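Local coordinates for fructokinase (Xylella fastidiosa Temecula1, PDB 3LJS), which probably phosphorylates fructose at the expense of ATP, as a member of the PfkB family of carbohydrate kinases, at residues C136-T141 with D166-P171; F105-P110 with P171-N176. All blocks are in the same frame, centred on the assembly; numbering follows the deposited sequence.

Contact 1: residues C136-T141 with D166-P171; sequences CSNSMT and DLNFRP. With PO4 (phosphate ion), chain C.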
loop_
_atom_site.group_PDB
_atom_site.type_symbol
_atom_site.label_atom_id
_atom_site.label_comp_id
_atom_site.label_asym_id
_atom_site.label_seq_id
_atom_site.Cartn_x
_atom_site.Cartn_y
_atom_site.Cartn_z
ATOM N N CYS B 136 -16.706 9.842 11.487
ATOM C CA CYS B 136 -15.964 9.012 12.437
ATOM C C CYS B 136 -14.638 9.710 12.744
ATOM O O CYS B 136 -14.286 10.667 12.063
ATOM C CB CYS B 136 -15.721 7.624 11.836
ATOM S SG CYS B 136 -17.268 6.688 11.563
ATOM N N SER B 137 -13.900 9.244 13.749
ATOM C CA SER B 137 -12.646 9.912 14.112
ATOM C C SER B 137 -11.461 9.693 13.172
ATOM O O SER B 137 -10.446 10.383 13.287
ATOM C CB SER B 137 -12.226 9.541 15.543
ATOM O OG SER B 137 -11.770 8.202 15.617
ATOM N N ASN B 138 -11.572 8.753 12.239
ATOM C CA ASN B 138 -10.460 8.511 11.326
ATOM C C ASN B 138 -10.182 9.705 10.428
ATOM O O ASN B 138 -9.060 9.880 9.952
ATOM C CB ASN B 138 -10.714 7.255 10.496
ATOM C CG ASN B 138 -10.744 6.011 11.353
ATOM O OD1 ASN B 138 -9.854 5.797 12.181
ATOM N ND2 ASN B 138 -11.775 5.184 11.173
ATOM N N SER B 139 -11.194 10.536 10.208
ATOM C CA SER B 139 -11.007 11.731 9.388
ATOM C C SER B 139 -10.558 12.895 10.278
ATOM O O SER B 139 -10.792 14.063 9.963
ATOM C CB SER B 139 -12.301 12.092 8.645
ATOM O OG SER B 139 -13.354 12.387 9.545
HETATM N N MSE B 140 -9.907 12.562 11.390
HETATM C CA MSE B 140 -9.392 13.562 12.325
HETATM C C MSE B 140 -7.940 13.245 12.692
HETATM O O MSE B 140 -7.387 13.832 13.624
HETATM C CB MSE B 140 -10.221 13.574 13.615
HETATM C CG MSE B 140 -11.675 13.980 13.442
HETATM SE SE MSE B 140 -12.676 13.844 15.114
HETATM C CE MSE B 140 -14.422 14.300 14.393
ATOM N N THR B 141 -7.326 12.324 11.954
ATOM C CA THR B 141 -5.958 11.895 12.238
ATOM C C THR B 141 -4.846 12.933 12.038
ATOM O O THR B 141 -3.720 12.728 12.488
ATOM C CB THR B 141 -5.631 10.603 11.459
ATOM O OG1 THR B 141 -5.973 10.771 10.081
ATOM C CG2 THR B 141 -6.428 9.441 12.027
ATOM N N ASP B 166 -19.676 8.518 15.257
ATOM C CA ASP B 166 -19.315 7.203 15.786
ATOM C C ASP B 166 -17.800 7.306 15.961
ATOM O O ASP B 166 -17.060 7.324 14.978
ATOM C CB ASP B 166 -19.670 6.103 14.777
ATOM C CG ASP B 166 -19.360 4.702 15.292
ATOM O OD1 ASP B 166 -19.599 3.730 14.542
ATOM O OD2 ASP B 166 -18.879 4.562 16.439
ATOM N N LEU B 167 -17.347 7.392 17.208
ATOM C CA LEU B 167 -15.923 7.553 17.492
ATOM C C LEU B 167 -15.063 6.662 16.611
ATOM O O LEU B 167 -14.239 7.156 15.832
ATOM C CB LEU B 167 -15.636 7.282 18.973
ATOM C CG LEU B 167 -14.500 8.130 19.559
ATOM C CD1 LEU B 167 -14.861 9.599 19.444
ATOM C CD2 LEU B 167 -14.258 7.767 21.014
ATOM N N ASN B 168 -15.248 5.351 16.729
ATOM C CA ASN B 168 -14.489 4.419 15.908
ATOM C C ASN B 168 -12.994 4.735 16.036
ATOM O O ASN B 168 -12.262 4.784 15.045
ATOM C CB ASN B 168 -14.941 4.566 14.456
ATOM C CG ASN B 168 -14.739 3.308 13.657
ATOM O OD1 ASN B 168 -13.781 3.191 12.887
ATOM N ND2 ASN B 168 -15.638 2.347 13.837
ATOM N N PHE B 169 -12.554 4.943 17.272
ATOM C CA PHE B 169 -11.167 5.289 17.563
ATOM C C PHE B 169 -10.161 4.177 17.259
ATOM O O PHE B 169 -10.240 3.079 17.806
ATOM C CB PHE B 169 -11.059 5.718 19.031
ATOM C CG PHE B 169 -9.731 6.312 19.404
ATOM C CD1 PHE B 169 -9.048 7.145 18.525
ATOM C CD2 PHE B 169 -9.176 6.062 20.658
ATOM C CE1 PHE B 169 -7.827 7.723 18.889
ATOM C CE2 PHE B 169 -7.958 6.634 21.035
ATOM C CZ PHE B 169 -7.282 7.465 20.151
ATOM N N ARG B 170 -9.211 4.485 16.380
ATOM C CA ARG B 170 -8.170 3.540 15.990
ATOM C C ARG B 170 -6.816 4.227 16.187
ATOM O O ARG B 170 -6.286 4.858 15.267
ATOM C CB ARG B 170 -8.357 3.137 14.529
ATOM C CG ARG B 170 -9.697 2.468 14.246
ATOM C CD ARG B 170 -9.789 1.098 14.902
ATOM N NE ARG B 170 -11.059 0.434 14.613
ATOM C CZ ARG B 170 -12.194 0.650 15.272
ATOM N NH1 ARG B 170 -12.232 1.515 16.278
ATOM N NH2 ARG B 170 -13.297 -0.002 14.923
ATOM N N PRO B 171 -6.249 4.116 17.399
ATOM C CA PRO B 171 -4.964 4.702 17.801
ATOM C C PRO B 171 -3.821 4.530 16.800
ATOM O O PRO B 171 -2.998 5.429 16.639
ATOM C CB PRO B 171 -4.670 4.006 19.128
ATOM C CG PRO B 171 -6.030 3.786 19.694
ATOM C CD PRO B 171 -6.808 3.295 18.490
HETATM P P PO4 C . -14.920 -0.440 11.221
HETATM O O1 PO4 C . -15.176 -1.892 11.406
HETATM O O2 PO4 C . -15.928 0.342 11.981
HETATM O O3 PO4 C . -13.558 -0.111 11.718
HETATM O O4 PO4 C . -15.016 -0.101 9.777
HETATM O O HOH W 1 -9.440 6.935 14.767
#
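Ser137 holds the carbonyl of Leu167 with two hydrogen bonds. Its backbone N lies 3.0 Å from Leu167 O, with an N-H...O angle of 155°. Its side-chain OG donates to the same Leu167 O over 2.7 Å. The two donors come from opposite faces of the carbonyl plane. Chi1 of 72° sets OG between the backbone N and the carbonyl carbon, on the side where it can reach this oxygen.

A water joins three polar groups. It donates to Ser137 OG and to Asn138 OD1 and accepts from the backbone N of Arg170, so OG both gives and receives. The other end of the Asn138 amide makes a weak bond, ND2 to Asn168 OD1 at 3.3 Å, with the two amide planes nearly perpendicular. The stronger partner of Asn138 ND2 is Glu12.

Apolar contact is slight: Cys136 CB meets Asn168 CB at 4.1 Å. Separately, Ser137 OG sits at the edge of the Phe169 ring, near its plane.

The phosphate ion, probably from the crystallisation liquor, binds on the Asn168 side. Asn168 ND2 donates to its O2 over 2.7 Å, and Arg170 NH2 bonds weakly to its O3 at 3.2 Å. Arg170 folds back, and its NH1 donates to Phe169 O from above that carbonyl plane. Asn168 OD1 lies over the centre of the guanidinium.

Both segments leave the carboxyl ends of neighbouring parallel strands, 130-136 and 162-166. These C-terminal strand ends of the central sheet are where ribokinase-fold enzymes bind their ligands, and Arg170 is an ATP-binding residue.

Contact 2: residues F105-P110 with P171-N176; sequences FSFYRP and PMLWPN
Leu173 O accepts a hydrogen bond of 2.8 Å from a water that also reaches Arg109. The water accepts weakly from Arg109 NH1 and gives a long, weak bond to Arg109 O. It thus links the backbone of one segment to both the backbone and the side chain of the other. The guanidinium itself is fixed mainly from outside, by a salt bridge from Arg109 NH2 to Asp114. Leu173 CD1 approaches Arg109 NH1 obliquely, at 4.2 Å.

The rest of the contact is apolar. Leu173 lays CD2 over one face of the Phe107 ring in a CH-pi contact. CD2 is 3.8 Å from the centroid of that ring, 23° off its normal, and offset toward the rim. Its closest ring atom is Phe107 CG, at 3.5 Å from Leu173 CD2.

Met172, present as selenomethionine, comes to the same ring from its edge. Its CE is 3.8 Å from Phe107 CD2. The chain bends at its last torsion (chi3 58°), and this turns the methyl in toward the strand. Met172 CE also comes within 3.1 Å of Phe105 O, a close fit. Its SE rests 3.9 Å from Phe105 CB.

Phe105 and Phe107 direct their CB atoms to this loop, while Ser106 and Tyr108 between and after them point away and meet the second subunit. Tyr108 OH bonds to Thr90 O of that subunit.

No direct hydrogen bond crosses between the two segments. Apolar contacts join strand 103-108 to the 3-10 turn 171-173, and a water bridges Leu173 to Arg109 just past the strand. Their fit therefore depends on shape rather than on polar pairing.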
loop_
_atom_site.group_PDB
_atom_site.type_symbol
_atom_site.label_atom_id
_atom_site.label_comp_id
_atom_site.label_asym_id
_atom_site.label_seq_id
_atom_site.Cartn_x
_atom_site.Cartn_y
_atom_site.Cartn_z
ATOM N N PHE B 105 -2.905 -5.586 11.911
ATOM C CA PHE B 105 -3.254 -4.497 11.003
ATOM C C PHE B 105 -2.034 -3.713 10.512
ATOM O O PHE B 105 -1.172 -3.331 11.299
ATOM C CB PHE B 105 -4.216 -3.531 11.695
ATOM C CG PHE B 105 -5.596 -4.083 11.886
ATOM C CD1 PHE B 105 -6.438 -4.271 10.793
ATOM C CD2 PHE B 105 -6.059 -4.418 13.153
ATOM C CE1 PHE B 105 -7.722 -4.783 10.962
ATOM C CE2 PHE B 105 -7.340 -4.933 13.332
ATOM C CZ PHE B 105 -8.173 -5.115 12.233
ATOM N N SER B 106 -1.974 -3.482 9.204
ATOM C CA SER B 106 -0.886 -2.727 8.595
ATOM C C SER B 106 -1.504 -1.722 7.627
ATOM O O SER B 106 -1.964 -2.087 6.542
ATOM C CB SER B 106 0.068 -3.659 7.846
ATOM O OG SER B 106 1.109 -2.920 7.225
ATOM N N PHE B 107 -1.509 -0.455 8.024
ATOM C CA PHE B 107 -2.102 0.596 7.208
ATOM C C PHE B 107 -1.130 1.379 6.339
ATOM O O PHE B 107 -0.016 1.698 6.759
ATOM C CB PHE B 107 -2.823 1.607 8.105
ATOM C CG PHE B 107 -3.959 1.030 8.894
ATOM C CD1 PHE B 107 -5.199 0.825 8.303
ATOM C CD2 PHE B 107 -3.794 0.708 10.237
ATOM C CE1 PHE B 107 -6.266 0.307 9.038
ATOM C CE2 PHE B 107 -4.851 0.189 10.982
ATOM C CZ PHE B 107 -6.092 -0.011 10.378
ATOM N N TYR B 108 -1.565 1.686 5.122
ATOM C CA TYR B 108 -0.786 2.515 4.221
ATOM C C TYR B 108 -1.604 3.801 4.225
ATOM O O TYR B 108 -2.374 4.074 3.293
ATOM C CB TYR B 108 -0.705 1.891 2.817
ATOM C CG TYR B 108 0.374 0.831 2.727
ATOM C CD1 TYR B 108 1.581 1.087 2.070
ATOM C CD2 TYR B 108 0.236 -0.385 3.399
ATOM C CE1 TYR B 108 2.626 0.155 2.093
ATOM C CE2 TYR B 108 1.274 -1.320 3.431
ATOM C CZ TYR B 108 2.467 -1.038 2.782
ATOM O OH TYR B 108 3.512 -1.928 2.867
ATOM N N ARG B 109 -1.457 4.582 5.298
ATOM C CA ARG B 109 -2.226 5.810 5.409
ATOM C C ARG B 109 -1.652 7.071 6.065
ATOM O O ARG B 109 -2.378 8.051 6.214
ATOM C CB ARG B 109 -3.592 5.501 6.036
ATOM C CG ARG B 109 -4.560 6.681 6.031
ATOM C CD ARG B 109 -5.951 6.231 6.400
ATOM N NE ARG B 109 -6.930 7.307 6.334
ATOM C CZ ARG B 109 -7.193 8.152 7.326
ATOM N NH1 ARG B 109 -6.541 8.062 8.480
ATOM N NH2 ARG B 109 -8.144 9.065 7.177
ATOM N N PRO B 110 -0.381 7.080 6.511
ATOM C CA PRO B 110 -0.083 8.407 7.064
ATOM C C PRO B 110 -0.503 9.348 5.925
ATOM O O PRO B 110 -1.120 10.385 6.169
ATOM C CB PRO B 110 1.424 8.357 7.291
ATOM C CG PRO B 110 1.642 6.908 7.670
ATOM C CD PRO B 110 0.760 6.156 6.676
ATOM N N PRO B 171 -6.249 4.116 17.399
ATOM C CA PRO B 171 -4.964 4.702 17.801
ATOM C C PRO B 171 -3.821 4.530 16.800
ATOM O O PRO B 171 -2.998 5.429 16.639
ATOM C CB PRO B 171 -4.670 4.006 19.128
ATOM C CG PRO B 171 -6.030 3.786 19.694
ATOM C CD PRO B 171 -6.808 3.295 18.490
HETATM N N MSE B 172 -3.775 3.381 16.133
HETATM C CA MSE B 172 -2.720 3.102 15.158
HETATM C C MSE B 172 -2.611 4.130 14.042
HETATM O O MSE B 172 -1.519 4.388 13.535
HETATM C CB MSE B 172 -2.932 1.732 14.515
HETATM C CG MSE B 172 -2.576 0.553 15.390
HETATM SE SE MSE B 172 -2.768 -1.098 14.394
HETATM C CE MSE B 172 -1.544 -0.706 12.948
ATOM N N LEU B 173 -3.744 4.708 13.656
ATOM C CA LEU B 173 -3.779 5.685 12.575
ATOM C C LEU B 173 -3.362 7.105 12.951
ATOM O O LEU B 173 -3.261 7.974 12.083
ATOM C CB LEU B 173 -5.181 5.715 11.964
ATOM C CG LEU B 173 -5.610 4.456 11.212
ATOM C CD1 LEU B 173 -7.073 4.571 10.799
ATOM C CD2 LEU B 173 -4.721 4.278 9.988
ATOM N N TRP B 174 -3.124 7.342 14.237
ATOM C CA TRP B 174 -2.732 8.669 14.701
ATOM C C TRP B 174 -1.216 8.815 14.840
ATOM O O TRP B 174 -0.522 7.852 15.155
ATOM C CB TRP B 174 -3.410 8.969 16.039
ATOM C CG TRP B 174 -4.909 9.089 15.940
ATOM C CD1 TRP B 174 -5.804 8.080 15.704
ATOM C CD2 TRP B 174 -5.678 10.288 16.067
ATOM N NE1 TRP B 174 -7.086 8.582 15.677
ATOM C CE2 TRP B 174 -7.037 9.934 15.895
ATOM C CE3 TRP B 174 -5.351 11.631 16.304
ATOM C CZ2 TRP B 174 -8.071 10.874 15.960
ATOM C CZ3 TRP B 174 -6.382 12.568 16.369
ATOM C CH2 TRP B 174 -7.725 12.180 16.194
ATOM N N PRO B 175 -0.684 10.029 14.609
ATOM C CA PRO B 175 0.759 10.282 14.712
ATOM C C PRO B 175 1.328 9.901 16.069
ATOM O O PRO B 175 0.699 10.112 17.106
ATOM C CB PRO B 175 0.870 11.781 14.443
ATOM C CG PRO B 175 -0.284 12.045 13.535
ATOM C CD PRO B 175 -1.392 11.249 14.186
ATOM N N ASN B 176 2.530 9.340 16.053
ATOM C CA ASN B 176 3.194 8.920 17.275
ATOM C C ASN B 176 3.425 10.108 18.200
ATOM O O ASN B 176 3.722 11.213 17.744
ATOM C CB ASN B 176 4.533 8.261 16.934
ATOM C CG ASN B 176 4.766 6.984 17.713
ATOM O OD1 ASN B 176 4.813 6.993 18.943
ATOM N ND2 ASN B 176 4.907 5.874 16.997
HETATM O O HOH W 2 -3.750 7.732 9.299
#

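In the fold
Contacts 1 and 2 lie side by side, their centres about 11 Å apart, and share Pro171. Contact 1 sits at the C-terminal ends of two inner strands of the large central sheet. Contact 2 carries the same loop on to an outermost strand, 103-108, of the four-stranded sheet, which in ribokinase-like relatives forms a lid over the substrate and a dimer interface, and probably does so here. Arg109 of contact 2 spans both: its NH2 probably bonds to Asn138 O at 3.0 Å, and its NH1 to Thr141 OG1 at 3.2 Å. Trp174 CH2 packs against Met140 O at 3.1 Å. Arg170, which binds ATP, has its side chain about 4 Å from that of Leu173, so the loop ties the nucleotide region to this probable lid.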